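Local coordinates for protein design 2L4HC2_11 (Synthetic construct, PDB 5J2L) that is a de novo designed helical hairpin that pairs with a second copy of itself, its partner specificity intended to come from modular hydrogen-bond networks, at residues Lys30-Ile35 with Arg54-Arg59. Numbering follows the deposited sequence.
Sequences KRLKEI and REIIRR
Arg31 meets Ile56 and Arg59 where helix 7-41 packs against the antiparallel helix 46-80, apolar at CB and polar from NE outward. CB rests on CD1 of Ile56 at 3.6 Å, and CG lies 4.1 Å from NH1 of Arg59. The chain then bends at chi2 (-68°) and chi3 (-65°), which sets NH1 on the anti side of Glu34 OE1 in a 2.9 Å salt bridge within its own helix, while NH2 forms a salt bridge with Glu52 of helix 46-80. A water accepts weak hydrogen bonds from both Arg31 NE and Arg59 NH1. On the buried side of these charges lies Ile56. Its CG1 meets Ile35 CD1 tip to tip at 3.7 Å, while Leu32 CD2 lies 4.0 Å from both CG1 and CG2 of Ile56. Replacing Ile56 by an alanine removes CG1, CG2 and CD1, which is likely to open a gap beside Arg31 CB and cost Leu32 and Ile35 one of their apolar neighbours. Leu60 of the second subunit also packs on Ile56, extending the apolar layer into the four-helix dimer. Arg31 is bridged to Glu52 and Arg59 to Glu27, each from the other helix, which probably offsets the repulsion between the two arginines. Cohesion here thus rests on an apolar core flanked by interhelical salt bridges.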
loop_
_atom_site.group_PDB
_atom_site.type_symbol
_atom_site.label_atom_id
_atom_site.label_comp_id
_atom_site.label_asym_id
_atom_site.label_seq_id
_atom_site.Cartn_x
_atom_site.Cartn_y
_atom_site.Cartn_z
ATOM N N LYS A 30 6.398 -8.666 3.797
ATOM C CA LYS A 30 7.631 -9.217 4.347
ATOM C C LYS A 30 8.568 -8.131 4.847
ATOM O O LYS A 30 9.134 -8.269 5.934
ATOM C CB LYS A 30 8.341 -10.104 3.326
ATOM C CG LYS A 30 7.636 -11.431 3.076
ATOM C CD LYS A 30 8.390 -12.279 2.061
ATOM C CE LYS A 30 7.688 -13.619 1.833
ATOM N NZ LYS A 30 8.375 -14.442 0.798
ATOM N N ARG A 31 8.702 -7.046 4.086
ATOM C CA ARG A 31 9.556 -5.939 4.494
ATOM C C ARG A 31 9.071 -5.279 5.778
ATOM O O ARG A 31 9.884 -4.963 6.639
ATOM C CB ARG A 31 9.688 -4.903 3.402
ATOM C CG ARG A 31 10.591 -5.301 2.265
ATOM C CD ARG A 31 11.987 -5.365 2.765
ATOM N NE ARG A 31 12.429 -4.044 3.171
ATOM C CZ ARG A 31 13.181 -3.748 4.252
ATOM N NH1 ARG A 31 13.611 -4.674 5.086
ATOM N NH2 ARG A 31 13.488 -2.487 4.481
ATOM N N LEU A 32 7.766 -5.076 5.922
ATOM C CA LEU A 32 7.256 -4.476 7.152
ATOM C C LEU A 32 7.564 -5.364 8.368
ATOM O O LEU A 32 7.874 -4.846 9.443
ATOM C CB LEU A 32 5.757 -4.154 7.009
ATOM C CG LEU A 32 5.440 -2.939 6.099
ATOM C CD1 LEU A 32 3.948 -2.880 5.803
ATOM C CD2 LEU A 32 5.878 -1.658 6.818
ATOM N N LYS A 33 7.506 -6.692 8.193
ATOM C CA LYS A 33 7.884 -7.611 9.278
ATOM C C LYS A 33 9.340 -7.437 9.640
ATOM O O LYS A 33 9.696 -7.395 10.821
ATOM C CB LYS A 33 7.634 -9.075 8.893
ATOM C CG LYS A 33 6.184 -9.489 8.857
ATOM C CD LYS A 33 6.034 -10.954 8.426
ATOM C CE LYS A 33 6.555 -11.912 9.501
ATOM N NZ LYS A 33 6.399 -13.349 9.112
ATOM N N GLU A 34 10.185 -7.324 8.615
ATOM C CA GLU A 34 11.613 -7.157 8.821
ATOM C C GLU A 34 11.890 -5.859 9.576
ATOM O O GLU A 34 12.700 -5.819 10.509
ATOM C CB GLU A 34 12.353 -7.188 7.470
ATOM C CG GLU A 34 12.361 -8.544 6.777
ATOM C CD GLU A 34 12.932 -8.519 5.366
ATOM O OE1 GLU A 34 13.470 -7.519 4.959
ATOM O OE2 GLU A 34 12.793 -9.503 4.678
ATOM N N ILE A 35 11.189 -4.803 9.183
ATOM C CA ILE A 35 11.412 -3.488 9.776
ATOM C C ILE A 35 10.983 -3.544 11.249
ATOM O O ILE A 35 11.689 -3.032 12.125
ATOM C CB ILE A 35 10.652 -2.406 8.979
ATOM C CG1 ILE A 35 11.271 -2.295 7.576
ATOM C CG2 ILE A 35 10.760 -1.056 9.684
ATOM C CD1 ILE A 35 10.437 -1.480 6.592
ATOM N N ARG A 54 9.974 5.089 4.720
ATOM C CA ARG A 54 9.834 6.040 3.642
ATOM C C ARG A 54 9.717 5.260 2.326
ATOM O O ARG A 54 8.833 5.524 1.511
ATOM C CB ARG A 54 11.036 7.020 3.673
ATOM C CG ARG A 54 11.038 8.164 2.679
ATOM C CD ARG A 54 12.204 9.123 2.831
ATOM N NE ARG A 54 12.137 9.934 4.054
ATOM C CZ ARG A 54 12.985 9.915 5.115
ATOM N NH1 ARG A 54 14.061 9.151 5.130
ATOM N NH2 ARG A 54 12.724 10.710 6.150
ATOM N N GLU A 55 10.601 4.271 2.156
ATOM C CA GLU A 55 10.619 3.417 0.970
ATOM C C GLU A 55 9.353 2.549 0.867
ATOM O O GLU A 55 8.806 2.393 -0.226
ATOM C CB GLU A 55 11.905 2.588 0.948
ATOM C CG GLU A 55 12.038 1.594 -0.217
ATOM C CD GLU A 55 12.010 2.213 -1.594
ATOM O OE1 GLU A 55 12.096 3.413 -1.718
ATOM O OE2 GLU A 55 11.910 1.464 -2.539
ATOM N N ILE A 56 8.868 2.011 1.990
ATOM C CA ILE A 56 7.623 1.249 1.953
ATOM C C ILE A 56 6.489 2.117 1.456
ATOM O O ILE A 56 5.677 1.681 0.649
ATOM C CB ILE A 56 7.203 0.661 3.325
ATOM C CG1 ILE A 56 8.190 -0.392 3.822
ATOM C CG2 ILE A 56 5.807 0.052 3.195
ATOM C CD1 ILE A 56 8.270 -1.612 2.938
ATOM N N ILE A 57 6.430 3.349 1.931
ATOM C CA ILE A 57 5.345 4.209 1.511
ATOM C C ILE A 57 5.399 4.437 0.013
ATOM O O ILE A 57 4.376 4.359 -0.664
ATOM C CB ILE A 57 5.347 5.528 2.299
ATOM C CG1 ILE A 57 4.970 5.238 3.757
ATOM C CG2 ILE A 57 4.411 6.535 1.670
ATOM C CD1 ILE A 57 5.203 6.403 4.701
ATOM N N ARG A 58 6.589 4.703 -0.496
ATOM C CA ARG A 58 6.769 4.950 -1.910
ATOM C C ARG A 58 6.224 3.753 -2.706
ATOM O O ARG A 58 5.503 3.921 -3.692
ATOM C CB ARG A 58 8.246 5.220 -2.210
ATOM C CG ARG A 58 8.539 5.734 -3.608
ATOM C CD ARG A 58 9.991 5.756 -3.902
ATOM N NE ARG A 58 10.507 4.404 -3.935
ATOM C CZ ARG A 58 10.277 3.546 -4.947
ATOM N NH1 ARG A 58 9.550 3.937 -5.973
ATOM N NH2 ARG A 58 10.763 2.319 -4.905
ATOM N N ARG A 59 6.560 2.547 -2.254
ATOM C CA ARG A 59 6.117 1.325 -2.889
ATOM C C ARG A 59 4.589 1.187 -2.849
ATOM O O ARG A 59 3.970 0.803 -3.839
ATOM C CB ARG A 59 6.804 0.123 -2.233
ATOM C CG ARG A 59 8.302 0.066 -2.508
ATOM C CD ARG A 59 8.954 -1.165 -1.991
ATOM N NE ARG A 59 8.536 -2.342 -2.732
ATOM C CZ ARG A 59 8.951 -3.598 -2.483
ATOM N NH1 ARG A 59 9.801 -3.824 -1.503
ATOM N NH2 ARG A 59 8.505 -4.592 -3.237
HETATM O O HOH W 1 11.696 -1.865 0.575
#